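Local atomic coordinates of 39 kDa initiator binding protein (Trichomonas vaginalis, PDB entry 1Q88), a protein that probably recognises the initiator element of gene promoters, the part described here being the C-terminal portion of the protein rather than its predicted N-terminal DNA-binding domain. Residues E79-I84 / T110-I115; R143-G148 / I159-T164; E154-I159 / K168-P173. All blocks are in the same frame, centred on the assembly; numbering follows the deposited sequence.

Interaction 1. Residues E79-I84 / T110-I115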
ATOM      1  N   GLU A  79       7.929 -12.858  -0.857  1.00 38.83           N
ATOM      2  CA  GLU A  79       7.849 -12.561   0.580  1.00 41.01           C
ATOM      3  C   GLU A  79       7.262 -11.188   0.889  1.00 40.83           C
ATOM      4  O   GLU A  79       6.579 -11.008   1.897  1.00 43.19           O
ATOM      5  CB  GLU A  79       9.232 -12.682   1.222  1.00 40.83           C
ATOM      6  CG  GLU A  79       9.832 -14.054   1.020  1.00 48.99           C
ATOM      7  CD  GLU A  79      11.282 -14.136   1.424  1.00 58.16           C
ATOM      8  OE1 GLU A  79      11.961 -13.081   1.403  1.00 62.58           O
ATOM      9  OE2 GLU A  79      11.736 -15.255   1.755  1.00 61.52           O
ATOM     10  N   VAL A  80       7.533 -10.216   0.025  1.00 40.11           N
ATOM     11  CA  VAL A  80       7.022  -8.868   0.234  1.00 36.78           C
ATOM     12  C   VAL A  80       5.525  -8.818  -0.018  1.00 37.11           C
ATOM     13  O   VAL A  80       4.768  -8.248   0.770  1.00 39.41           O
ATOM     14  CB  VAL A  80       7.731  -7.863  -0.694  1.00 36.34           C
ATOM     15  CG1 VAL A  80       7.015  -6.520  -0.709  1.00 31.79           C
ATOM     16  CG2 VAL A  80       9.182  -7.673  -0.253  1.00 31.48           C
ATOM     17  N   ILE A  81       5.099  -9.425  -1.117  1.00 34.41           N
ATOM     18  CA  ILE A  81       3.689  -9.455  -1.461  1.00 35.36           C
ATOM     19  C   ILE A  81       2.908 -10.282  -0.444  1.00 36.16           C
ATOM     20  O   ILE A  81       1.830  -9.887  -0.013  1.00 33.53           O
ATOM     21  CB  ILE A  81       3.483 -10.033  -2.883  1.00 33.99           C
ATOM     22  CG1 ILE A  81       3.915  -8.993  -3.925  1.00 30.09           C
ATOM     23  CG2 ILE A  81       2.034 -10.439  -3.089  1.00 29.12           C
ATOM     24  CD1 ILE A  81       3.919  -9.519  -5.339  1.00 28.48           C
ATOM     25  N   SER A  82       3.457 -11.426  -0.057  1.00 39.47           N
ATOM     26  CA  SER A  82       2.791 -12.294   0.905  1.00 37.61           C
ATOM     27  C   SER A  82       2.547 -11.587   2.224  1.00 36.73           C
ATOM     28  O   SER A  82       1.490 -11.746   2.832  1.00 38.32           O
ATOM     29  CB  SER A  82       3.624 -13.555   1.138  1.00 35.75           C
ATOM     30  OG  SER A  82       3.015 -14.380   2.122  1.00 48.11           O
ATOM     31  N   ALA A  83       3.539 -10.813   2.649  1.00 35.88           N
ATOM     32  CA  ALA A  83       3.496 -10.065   3.898  1.00 35.69           C
ATOM     33  C   ALA A  83       2.457  -8.953   3.906  1.00 40.18           C
ATOM     34  O   ALA A  83       1.883  -8.626   4.943  1.00 46.08           O
ATOM     35  CB  ALA A  83       4.877  -9.493   4.201  1.00 33.83           C
ATOM     36  N   ILE A  84       2.224  -8.364   2.747  1.00 41.87           N
ATOM     37  CA  ILE A  84       1.289  -7.249   2.647  1.00 41.59           C
ATOM     38  C   ILE A  84      -0.141  -7.738   2.492  1.00 46.07           C
ATOM     39  O   ILE A  84      -1.092  -7.241   3.095  1.00 47.68           O
ATOM     40  CB  ILE A  84       1.640  -6.347   1.441  1.00 37.60           C
ATOM     41  CG1 ILE A  84       2.996  -5.668   1.688  1.00 32.71           C
ATOM     42  CG2 ILE A  84       0.544  -5.323   1.211  1.00 38.56           C
ATOM     43  CD1 ILE A  84       3.512  -4.885   0.508  1.00 35.11           C
ATOM     44  N   THR A 110       5.340   0.491 -10.953  1.00 33.97           N
ATOM     45  CA  THR A 110       6.321   0.904  -9.957  1.00 33.67           C
ATOM     46  C   THR A 110       5.852   0.511  -8.548  1.00 38.81           C
ATOM     47  O   THR A 110       6.205   1.172  -7.571  1.00 39.03           O
ATOM     48  CB  THR A 110       6.528   2.450  -9.985  1.00 38.13           C
ATOM     49  OG1 THR A 110       5.270   3.108  -9.777  1.00 34.73           O
ATOM     50  CG2 THR A 110       7.109   2.907 -11.327  1.00 36.51           C
ATOM     51  N   ILE A 111       5.074  -0.567  -8.436  1.00 38.47           N
ATOM     52  CA  ILE A 111       4.544  -0.987  -7.134  1.00 38.13           C
ATOM     53  C   ILE A 111       5.615  -1.327  -6.103  1.00 37.90           C
ATOM     54  O   ILE A 111       5.473  -1.011  -4.918  1.00 38.53           O
ATOM     55  CB  ILE A 111       3.523  -2.179  -7.284  1.00 38.23           C
ATOM     56  CG1 ILE A 111       2.812  -2.443  -5.960  1.00 38.75           C
ATOM     57  CG2 ILE A 111       4.214  -3.448  -7.729  1.00 37.00           C
ATOM     58  CD1 ILE A 111       1.501  -3.184  -6.138  1.00 42.05           C
ATOM     59  N   MET A 112       6.704  -1.935  -6.553  1.00 38.04           N
ATOM     60  CA  MET A 112       7.787  -2.303  -5.650  1.00 34.85           C
ATOM     61  C   MET A 112       8.535  -1.035  -5.162  1.00 33.16           C
ATOM     62  O   MET A 112       9.114  -1.039  -4.080  1.00 31.87           O
ATOM     63  CB  MET A 112       8.714  -3.298  -6.375  1.00 37.49           C
ATOM     64  CG  MET A 112       9.002  -4.628  -5.652  1.00 40.33           C
ATOM     65  SD  MET A 112       7.600  -5.458  -4.852  1.00 42.15           S
ATOM     66  CE  MET A 112       7.262  -6.826  -5.912  1.00 46.94           C
ATOM     67  N   LEU A 113       8.485   0.051  -5.938  1.00 33.06           N
ATOM     68  CA  LEU A 113       9.152   1.302  -5.554  1.00 31.79           C
ATOM     69  C   LEU A 113       8.385   2.032  -4.460  1.00 33.44           C
ATOM     70  O   LEU A 113       8.981   2.573  -3.526  1.00 35.98           O
ATOM     71  CB  LEU A 113       9.319   2.228  -6.764  1.00 30.51           C
ATOM     72  CG  LEU A 113      10.230   1.677  -7.864  1.00 34.50           C
ATOM     73  CD1 LEU A 113      10.230   2.599  -9.086  1.00 34.15           C
ATOM     74  CD2 LEU A 113      11.626   1.519  -7.313  1.00 34.33           C
ATOM     75  N   LYS A 114       7.062   2.061  -4.573  1.00 32.90           N
ATOM     76  CA  LYS A 114       6.259   2.712  -3.548  1.00 33.51           C
ATOM     77  C   LYS A 114       6.283   1.858  -2.285  1.00 34.00           C
ATOM     78  O   LYS A 114       6.292   2.393  -1.176  1.00 36.34           O
ATOM     79  CB  LYS A 114       4.817   2.909  -4.014  1.00 32.21           C
ATOM     80  CG  LYS A 114       4.660   3.867  -5.184  1.00 31.79           C
ATOM     81  CD  LYS A 114       3.201   4.240  -5.357  1.00 28.25           C
ATOM     82  CE  LYS A 114       2.969   5.083  -6.592  1.00 27.35           C
ATOM     83  NZ  LYS A 114       1.667   5.797  -6.474  1.00 31.59           N
ATOM     84  N   ILE A 115       6.294   0.534  -2.436  1.00 34.09           N
ATOM     85  CA  ILE A 115       6.342  -0.329  -1.257  1.00 33.89           C
ATOM     86  C   ILE A 115       7.626  -0.010  -0.482  1.00 34.66           C
ATOM     87  O   ILE A 115       7.573   0.242   0.718  1.00 36.02           O
ATOM     88  CB  ILE A 115       6.304  -1.853  -1.634  1.00 33.29           C
ATOM     89  CG1 ILE A 115       4.883  -2.257  -2.062  1.00 30.55           C
ATOM     90  CG2 ILE A 115       6.743  -2.710  -0.445  1.00 25.30           C
ATOM     91  CD1 ILE A 115       4.786  -3.639  -2.741  1.00 24.45           C
TER
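I115 of helix 111-124 meets V80 and I84 of helix 74-84 tip to tip, and these three side chains form the tight part of the contact. I115 works with two branches. Its CD1 abuts CD1 of I84 at 3.7 Å, while its CG2 lies 3.8 Å from V80 CG1 and also comes within 4.0 Å of I84 CD1. CD1 of I84 therefore rests against the fork of the I115 side chain. On V80, CG1 is the branch that reaches across, placed anti to the backbone N (chi1 168°), while CG2 is turned back beside that nitrogen.

M112, one turn earlier on the same helix, makes the looser part. Its first torsion lies away from a staggered value (chi1 -127°), and the chain then folds to carry the sulfur and terminal methyl across to the other helix. SD stays 4.3 Å from V80 CG1, and CE is equally distant from I81 CD1. V80, though in the tight part, is partly exposed, whereas I81, I84, M112 and I115 are buried. The inner side is closed by other helices: F101 of helix 95-104 touches both I81 and I84, and I60 and A63 of helix 56-67 lie against I81.

No hydrogen bond joins the segments, and the buried surface is small, 176 Å² in all. The axes pass 12.0 Å apart at 65°, a wide separation bridged by branched side chains reaching from both helices; the nearest CA atoms, those of V80 and I115, are 8.7 Å apart. Such an oblique, wholly apolar meeting of two helices is characteristic of the hydrophobic core of a helical region, where helices of different direction share one apolar interior.

Interaction 2. Residues R143-G148 / I159-T164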
ATOM      1  N   ARG A 143      -2.829   4.134  23.117  1.00120.57           N
ATOM      2  CA  ARG A 143      -3.122   5.534  23.402  1.00119.93           C
ATOM      3  C   ARG A 143      -2.000   6.484  22.996  1.00118.27           C
ATOM      4  O   ARG A 143      -2.080   7.146  21.957  1.00118.01           O
ATOM      5  CB  ARG A 143      -3.427   5.709  24.893  1.00121.29           C
ATOM      6  CG  ARG A 143      -3.769   7.133  25.292  1.00123.01           C
ATOM      7  CD  ARG A 143      -4.313   7.195  26.709  1.00124.80           C
ATOM      8  NE  ARG A 143      -4.484   8.574  27.159  1.00126.12           N
ATOM      9  CZ  ARG A 143      -5.099   8.925  28.283  1.00126.36           C
ATOM     10  NH1 ARG A 143      -5.607   7.997  29.083  1.00126.07           N
ATOM     11  NH2 ARG A 143      -5.207  10.207  28.607  1.00126.47           N
ATOM     12  N   ASP A 144      -0.957   6.549  23.820  1.00115.62           N
ATOM     13  CA  ASP A 144       0.175   7.431  23.551  1.00111.71           C
ATOM     14  C   ASP A 144       1.202   6.772  22.620  1.00108.16           C
ATOM     15  O   ASP A 144       2.414   6.955  22.785  1.00107.78           O
ATOM     16  CB  ASP A 144       0.847   7.834  24.871  1.00112.17           C
ATOM     17  CG  ASP A 144       1.703   9.087  24.738  1.00112.89           C
ATOM     18  OD1 ASP A 144       1.135  10.175  24.495  1.00111.79           O
ATOM     19  OD2 ASP A 144       2.944   8.983  24.877  1.00113.02           O
ATOM     20  N   SER A 145       0.709   6.005  21.646  1.00102.54           N
ATOM     21  CA  SER A 145       1.569   5.326  20.673  1.00 95.29           C
ATOM     22  C   SER A 145       1.398   5.951  19.287  1.00 89.50           C
ATOM     23  O   SER A 145       0.847   7.046  19.152  1.00 89.58           O
ATOM     24  CB  SER A 145       1.236   3.827  20.615  1.00 94.52           C
ATOM     25  OG  SER A 145      -0.059   3.602  20.082  1.00 94.86           O
ATOM     26  N   ILE A 146       1.879   5.257  18.260  1.00 82.08           N
ATOM     27  CA  ILE A 146       1.777   5.747  16.889  1.00 75.00           C
ATOM     28  C   ILE A 146       1.587   4.585  15.927  1.00 71.37           C
ATOM     29  O   ILE A 146       2.519   3.825  15.684  1.00 73.89           O
ATOM     30  CB  ILE A 146       3.045   6.520  16.478  1.00 74.08           C
ATOM     31  CG1 ILE A 146       3.123   7.830  17.259  1.00 72.89           C
ATOM     32  CG2 ILE A 146       3.042   6.784  14.974  1.00 73.25           C
ATOM     33  CD1 ILE A 146       4.355   8.646  16.947  1.00 74.81           C
ATOM     34  N   SER A 147       0.383   4.448  15.382  1.00 68.12           N
ATOM     35  CA  SER A 147       0.100   3.367  14.447  1.00 64.71           C
ATOM     36  C   SER A 147      -0.466   3.902  13.140  1.00 60.54           C
ATOM     37  O   SER A 147      -1.032   4.994  13.092  1.00 58.10           O
ATOM     38  CB  SER A 147      -0.893   2.379  15.054  1.00 64.05           C
ATOM     39  OG  SER A 147      -2.178   2.964  15.151  1.00 70.33           O
ATOM     40  N   GLY A 148      -0.301   3.126  12.074  1.00 56.37           N
ATOM     41  CA  GLY A 148      -0.808   3.528  10.778  1.00 51.20           C
ATOM     42  C   GLY A 148      -1.292   2.325   9.991  1.00 48.60           C
ATOM     43  O   GLY A 148      -0.660   1.269   9.995  1.00 49.26           O
ATOM     44  N   ILE A 159      -4.132   5.884   7.150  1.00 39.30           N
ATOM     45  CA  ILE A 159      -4.559   6.569   8.363  1.00 41.90           C
ATOM     46  C   ILE A 159      -3.452   6.522   9.413  1.00 46.06           C
ATOM     47  O   ILE A 159      -3.020   5.440   9.822  1.00 46.56           O
ATOM     48  CB  ILE A 159      -5.819   5.886   8.955  1.00 43.37           C
ATOM     49  CG1 ILE A 159      -7.018   6.121   8.033  1.00 39.01           C
ATOM     50  CG2 ILE A 159      -6.078   6.389  10.371  1.00 42.01           C
ATOM     51  CD1 ILE A 159      -8.188   5.233   8.307  1.00 35.07           C
ATOM     52  N   LEU A 160      -3.001   7.692   9.850  1.00 47.77           N
ATOM     53  CA  LEU A 160      -1.956   7.776  10.865  1.00 52.15           C
ATOM     54  C   LEU A 160      -2.512   8.212  12.208  1.00 52.89           C
ATOM     55  O   LEU A 160      -2.874   9.369  12.385  1.00 55.23           O
ATOM     56  CB  LEU A 160      -0.879   8.770  10.438  1.00 52.29           C
ATOM     57  CG  LEU A 160       0.093   8.245   9.390  1.00 56.31           C
ATOM     58  CD1 LEU A 160       0.913   9.398   8.847  1.00 57.49           C
ATOM     59  CD2 LEU A 160       0.988   7.176  10.015  1.00 52.44           C
ATOM     60  N   LYS A 161      -2.576   7.282  13.153  1.00 56.20           N
ATOM     61  CA  LYS A 161      -3.077   7.587  14.485  1.00 60.24           C
ATOM     62  C   LYS A 161      -1.880   7.986  15.341  1.00 63.45           C
ATOM     63  O   LYS A 161      -1.001   7.170  15.627  1.00 59.90           O
ATOM     64  CB  LYS A 161      -3.776   6.357  15.075  1.00 62.60           C
ATOM     65  CG  LYS A 161      -4.893   6.665  16.062  1.00 67.01           C
ATOM     66  CD  LYS A 161      -4.411   6.741  17.503  1.00 73.08           C
ATOM     67  CE  LYS A 161      -4.291   5.352  18.149  1.00 78.03           C
ATOM     68  NZ  LYS A 161      -3.041   4.603  17.791  1.00 79.53           N
ATOM     69  N   THR A 162      -1.830   9.258  15.714  1.00 69.39           N
ATOM     70  CA  THR A 162      -0.741   9.760  16.538  1.00 75.12           C
ATOM     71  C   THR A 162      -1.310  10.354  17.819  1.00 78.88           C
ATOM     72  O   THR A 162      -2.524  10.534  17.949  1.00 80.01           O
ATOM     73  CB  THR A 162       0.081  10.845  15.802  1.00 74.30           C
ATOM     74  OG1 THR A 162      -0.736  11.995  15.557  1.00 76.41           O
ATOM     75  CG2 THR A 162       0.599  10.308  14.481  1.00 75.28           C
ATOM     76  N   PRO A 163      -0.437  10.649  18.794  1.00 83.03           N
ATOM     77  CA  PRO A 163      -0.889  11.226  20.064  1.00 83.24           C
ATOM     78  C   PRO A 163      -1.704  12.501  19.820  1.00 82.06           C
ATOM     79  O   PRO A 163      -2.815  12.651  20.336  1.00 79.70           O
ATOM     80  CB  PRO A 163       0.422  11.493  20.796  1.00 84.34           C
ATOM     81  CG  PRO A 163       1.306  10.364  20.298  1.00 83.91           C
ATOM     82  CD  PRO A 163       1.012  10.373  18.824  1.00 83.20           C
ATOM     83  N   THR A 164      -1.145  13.403  19.015  1.00 79.69           N
ATOM     84  CA  THR A 164      -1.799  14.663  18.682  1.00 78.82           C
ATOM     85  C   THR A 164      -3.187  14.456  18.052  1.00 78.60           C
ATOM     86  O   THR A 164      -4.165  15.083  18.468  1.00 78.94           O
ATOM     87  CB  THR A 164      -0.899  15.512  17.740  1.00 78.59           C
ATOM     88  OG1 THR A 164      -1.715  16.259  16.830  1.00 78.72           O
ATOM     89  CG2 THR A 164       0.060  14.623  16.969  1.00 79.69           C
TER
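The beta hairpin of strands 147-150 and 157-161 is joined here by S147 and K161, an antiparallel hydrogen-bonded pair near the end farther from the hairpin loop. S147 N gives its hydrogen to K161 O at 3.1 Å, and K161 N returns a shorter bond of 2.8 Å to S147 O, approaching that oxygen almost in line with the carbonyl bond. K161 bends at chi2 (-91°) and again at the next two torsions, and this curl brings NZ back over its neighbour, to 3.2 Å from S147 OG, a weak hydrogen bond.

G148 faces L160 as the following non-hydrogen-bonded pair, and its CA makes a C-H...O contact of 3.1 Å to I159 O. These are the first two strands of a five-stranded antiparallel sheet; G148 also bonds through its backbone to W128 and T130. Before S147 the chain has not yet entered the regular ladder, yet follows its partner: I146 CA points a C-H at K161 O, while the side chains of I146 and P163 cross at about a right angle, I146 CG1 lying 3.7 Å from P163 CD. S145 O comes to 3.3 Å from P163 CD, and S145 OG is held by Q142.

Interaction 3. Residues E154-I159 / K168-P173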
ATOM      1  N   GLU A 154     -11.429   2.132   2.175  1.00 44.19           N
ATOM      2  CA  GLU A 154     -10.808   3.068   1.233  1.00 44.64           C
ATOM      3  C   GLU A 154      -9.336   2.668   1.170  1.00 40.60           C
ATOM      4  O   GLU A 154      -8.471   3.403   1.627  1.00 46.42           O
ATOM      5  CB  GLU A 154     -10.945   4.507   1.737  1.00 42.15           C
ATOM      6  CG  GLU A 154     -11.855   5.359   0.887  1.00 42.34           C
ATOM      7  CD  GLU A 154     -12.013   6.782   1.414  1.00 45.84           C
ATOM      8  OE1 GLU A 154     -11.034   7.557   1.411  1.00 40.91           O
ATOM      9  OE2 GLU A 154     -13.131   7.131   1.836  1.00 55.10           O
ATOM     10  N   PRO A 155      -9.039   1.508   0.566  1.00 37.68           N
ATOM     11  CA  PRO A 155      -7.668   0.998   0.457  1.00 35.12           C
ATOM     12  C   PRO A 155      -6.529   1.942   0.060  1.00 31.89           C
ATOM     13  O   PRO A 155      -5.389   1.649   0.386  1.00 34.33           O
ATOM     14  CB  PRO A 155      -7.803  -0.175  -0.521  1.00 36.75           C
ATOM     15  CG  PRO A 155      -9.238  -0.570  -0.410  1.00 35.61           C
ATOM     16  CD  PRO A 155      -9.931   0.762  -0.338  1.00 35.41           C
ATOM     17  N   ASN A 156      -6.795   3.043  -0.642  1.00 30.60           N
ATOM     18  CA  ASN A 156      -5.689   3.930  -1.013  1.00 27.85           C
ATOM     19  C   ASN A 156      -5.472   5.001   0.040  1.00 30.60           C
ATOM     20  O   ASN A 156      -4.594   5.853  -0.101  1.00 31.43           O
ATOM     21  CB  ASN A 156      -5.937   4.604  -2.355  1.00 27.67           C
ATOM     22  CG  ASN A 156      -7.016   5.648  -2.279  1.00 33.34           C
ATOM     23  OD1 ASN A 156      -8.104   5.383  -1.773  1.00 36.02           O
ATOM     24  ND2 ASN A 156      -6.731   6.842  -2.786  1.00 31.08           N
ATOM     25  N   CYS A 157      -6.258   4.950   1.109  1.00 31.61           N
ATOM     26  CA  CYS A 157      -6.127   5.929   2.174  1.00 33.94           C
ATOM     27  C   CYS A 157      -5.378   5.389   3.394  1.00 37.46           C
ATOM     28  O   CYS A 157      -5.832   4.436   4.032  1.00 38.07           O
ATOM     29  CB  CYS A 157      -7.510   6.432   2.596  1.00 33.39           C
ATOM     30  SG  CYS A 157      -7.438   7.713   3.876  1.00 35.63           S
ATOM     31  N   LEU A 158      -4.226   5.998   3.699  1.00 38.08           N
ATOM     32  CA  LEU A 158      -3.404   5.620   4.855  1.00 38.67           C
ATOM     33  C   LEU A 158      -3.808   6.514   6.026  1.00 40.04           C
ATOM     34  O   LEU A 158      -3.827   7.742   5.903  1.00 42.56           O
ATOM     35  CB  LEU A 158      -1.899   5.812   4.575  1.00 35.62           C
ATOM     36  CG  LEU A 158      -0.957   5.730   5.803  1.00 35.53           C
ATOM     37  CD1 LEU A 158      -0.891   4.298   6.321  1.00 33.70           C
ATOM     38  CD2 LEU A 158       0.443   6.199   5.441  1.00 34.83           C
ATOM     39  N   ILE A 159      -4.132   5.884   7.150  1.00 39.30           N
ATOM     40  CA  ILE A 159      -4.559   6.569   8.363  1.00 41.90           C
ATOM     41  C   ILE A 159      -3.452   6.522   9.413  1.00 46.06           C
ATOM     42  O   ILE A 159      -3.020   5.440   9.822  1.00 46.56           O
ATOM     43  CB  ILE A 159      -5.819   5.886   8.955  1.00 43.37           C
ATOM     44  CG1 ILE A 159      -7.018   6.121   8.033  1.00 39.01           C
ATOM     45  CG2 ILE A 159      -6.078   6.389  10.371  1.00 42.01           C
ATOM     46  CD1 ILE A 159      -8.188   5.233   8.307  1.00 35.07           C
ATOM     47  N   LYS A 168      -4.714  11.820   7.570  1.00 46.77           N
ATOM     48  CA  LYS A 168      -5.039  10.999   6.411  1.00 44.91           C
ATOM     49  C   LYS A 168      -4.268  11.483   5.182  1.00 43.29           C
ATOM     50  O   LYS A 168      -4.157  12.684   4.932  1.00 44.49           O
ATOM     51  CB  LYS A 168      -6.550  11.012   6.146  1.00 42.88           C
ATOM     52  CG  LYS A 168      -7.347  10.082   7.059  1.00 46.02           C
ATOM     53  CD  LYS A 168      -8.847  10.155   6.787  1.00 50.30           C
ATOM     54  CE  LYS A 168      -9.632   9.188   7.675  1.00 50.24           C
ATOM     55  NZ  LYS A 168     -11.099   9.253   7.417  1.00 48.26           N
ATOM     56  N   ILE A 169      -3.709  10.536   4.439  1.00 39.88           N
ATOM     57  CA  ILE A 169      -2.949  10.848   3.237  1.00 38.31           C
ATOM     58  C   ILE A 169      -3.297   9.751   2.215  1.00 39.82           C
ATOM     59  O   ILE A 169      -3.304   8.553   2.535  1.00 37.35           O
ATOM     60  CB  ILE A 169      -1.413  10.926   3.559  1.00 38.30           C
ATOM     61  CG1 ILE A 169      -0.625  11.383   2.331  1.00 37.22           C
ATOM     62  CG2 ILE A 169      -0.896   9.581   4.057  1.00 38.43           C
ATOM     63  CD1 ILE A 169      -0.849  12.810   1.953  1.00 32.91           C
ATOM     64  N   TRP A 170      -3.621  10.177   0.995  1.00 38.84           N
ATOM     65  CA  TRP A 170      -4.033   9.255  -0.061  1.00 37.73           C
ATOM     66  C   TRP A 170      -3.006   8.965  -1.131  1.00 35.85           C
ATOM     67  O   TRP A 170      -2.210   9.822  -1.515  1.00 38.49           O
ATOM     68  CB  TRP A 170      -5.303   9.773  -0.751  1.00 36.36           C
ATOM     69  CG  TRP A 170      -6.531   9.765   0.103  1.00 39.06           C
ATOM     70  CD1 TRP A 170      -7.539   8.842   0.090  1.00 38.91           C
ATOM     71  CD2 TRP A 170      -6.898  10.744   1.084  1.00 41.03           C
ATOM     72  NE1 TRP A 170      -8.512   9.187   0.996  1.00 39.99           N
ATOM     73  CE2 TRP A 170      -8.144  10.351   1.621  1.00 41.36           C
ATOM     74  CE3 TRP A 170      -6.293  11.920   1.562  1.00 39.82           C
ATOM     75  CZ2 TRP A 170      -8.804  11.093   2.614  1.00 39.60           C
ATOM     76  CZ3 TRP A 170      -6.948  12.657   2.550  1.00 41.08           C
ATOM     77  CH2 TRP A 170      -8.192  12.238   3.064  1.00 38.31           C
ATOM     78  N   ASN A 171      -3.060   7.730  -1.611  1.00 34.05           N
ATOM     79  CA  ASN A 171      -2.194   7.239  -2.670  1.00 33.09           C
ATOM     80  C   ASN A 171      -2.993   7.341  -3.962  1.00 34.32           C
ATOM     81  O   ASN A 171      -4.177   6.992  -3.992  1.00 33.43           O
ATOM     82  CB  ASN A 171      -1.842   5.775  -2.414  1.00 29.16           C
ATOM     83  CG  ASN A 171      -1.075   5.148  -3.557  1.00 30.16           C
ATOM     84  OD1 ASN A 171       0.050   5.552  -3.853  1.00 33.94           O
ATOM     85  ND2 ASN A 171      -1.680   4.153  -4.213  1.00 24.16           N
ATOM     86  N   LYS A 172      -2.348   7.809  -5.025  1.00 35.24           N
ATOM     87  CA  LYS A 172      -3.006   7.946  -6.323  1.00 39.19           C
ATOM     88  C   LYS A 172      -2.637   6.741  -7.173  1.00 36.40           C
ATOM     89  O   LYS A 172      -1.685   6.796  -7.949  1.00 39.40           O
ATOM     90  CB  LYS A 172      -2.539   9.225  -7.014  1.00 38.68           C
ATOM     91  CG  LYS A 172      -2.694  10.454  -6.142  1.00 43.31           C
ATOM     92  CD  LYS A 172      -4.154  10.746  -5.859  1.00 42.81           C
ATOM     93  CE  LYS A 172      -4.789  11.514  -7.010  1.00 39.99           C
ATOM     94  NZ  LYS A 172      -6.271  11.625  -6.855  1.00 39.97           N
ATOM     95  N   PRO A 173      -3.413   5.654  -7.059  1.00 35.60           N
ATOM     96  CA  PRO A 173      -3.241   4.382  -7.768  1.00 33.65           C
ATOM     97  C   PRO A 173      -2.898   4.477  -9.252  1.00 34.31           C
ATOM     98  O   PRO A 173      -2.364   3.534  -9.824  1.00 37.31           O
ATOM     99  CB  PRO A 173      -4.585   3.681  -7.567  1.00 37.10           C
ATOM    100  CG  PRO A 173      -5.155   4.304  -6.351  1.00 37.79           C
ATOM    101  CD  PRO A 173      -4.769   5.742  -6.486  1.00 35.17           C
TER
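E154 and W170 make the straightest hydrogen bond across the contact: W170 NE1 points at E154 OE1, 3.0 Å away, with 176° at the hydrogen. OE1 lies in the indole plane, met nearly along its C-O axis, and the carboxylate is turned only 22° from the ring. In the backbone, L158 and I169 form a hydrogen-bonded antiparallel pair, L158 N to I169 O at 3.0 Å and I169 N to L158 O at 3.2 Å; two residues on, past the C157-W170 non-hydrogen-bonded pair, N171 N binds N156 O at 2.9 Å. A bond from N156 ND2 to N171 O is less certain.

This is the hairpin of strands 157-161 and 166-171, second and third of the sheet's five, with a type I turn from E154 to C157 leading in.

C157 SG, turned anti to the backbone N (chi1 -178°), lies over one indole face, offset toward the rim, in a sulfur-aromatic contact, 3.7 Å from the centroid of the five-membered ring of W170. On the same sheet face the extended K168 lies alongside I159; on the other, L158 CD2 reaches I169 CG2 at 3.9 Å, and W193 packs on both L158 and I169.

Along the chain interaction 1 closes before the other two begin, whereas the segments of interactions 2 and 3 alternate. The latter two are successive hairpins of one five-stranded antiparallel sheet: both use strand 157-161, which pairs with 147-150 on one side and 166-171 on the other, and they share I159. Their centres lie about 16 Å apart. Interaction 1 belongs to the helices, about 16 Å from interaction 3 and 23 Å from interaction 2, centre to centre. Helix and sheet nevertheless meet where K114 NZ of interaction 1 lies 3.1 Å from N171 OD1 of interaction 3, probably a hydrogen bond, a polar link between helix 111-124 and the sheet.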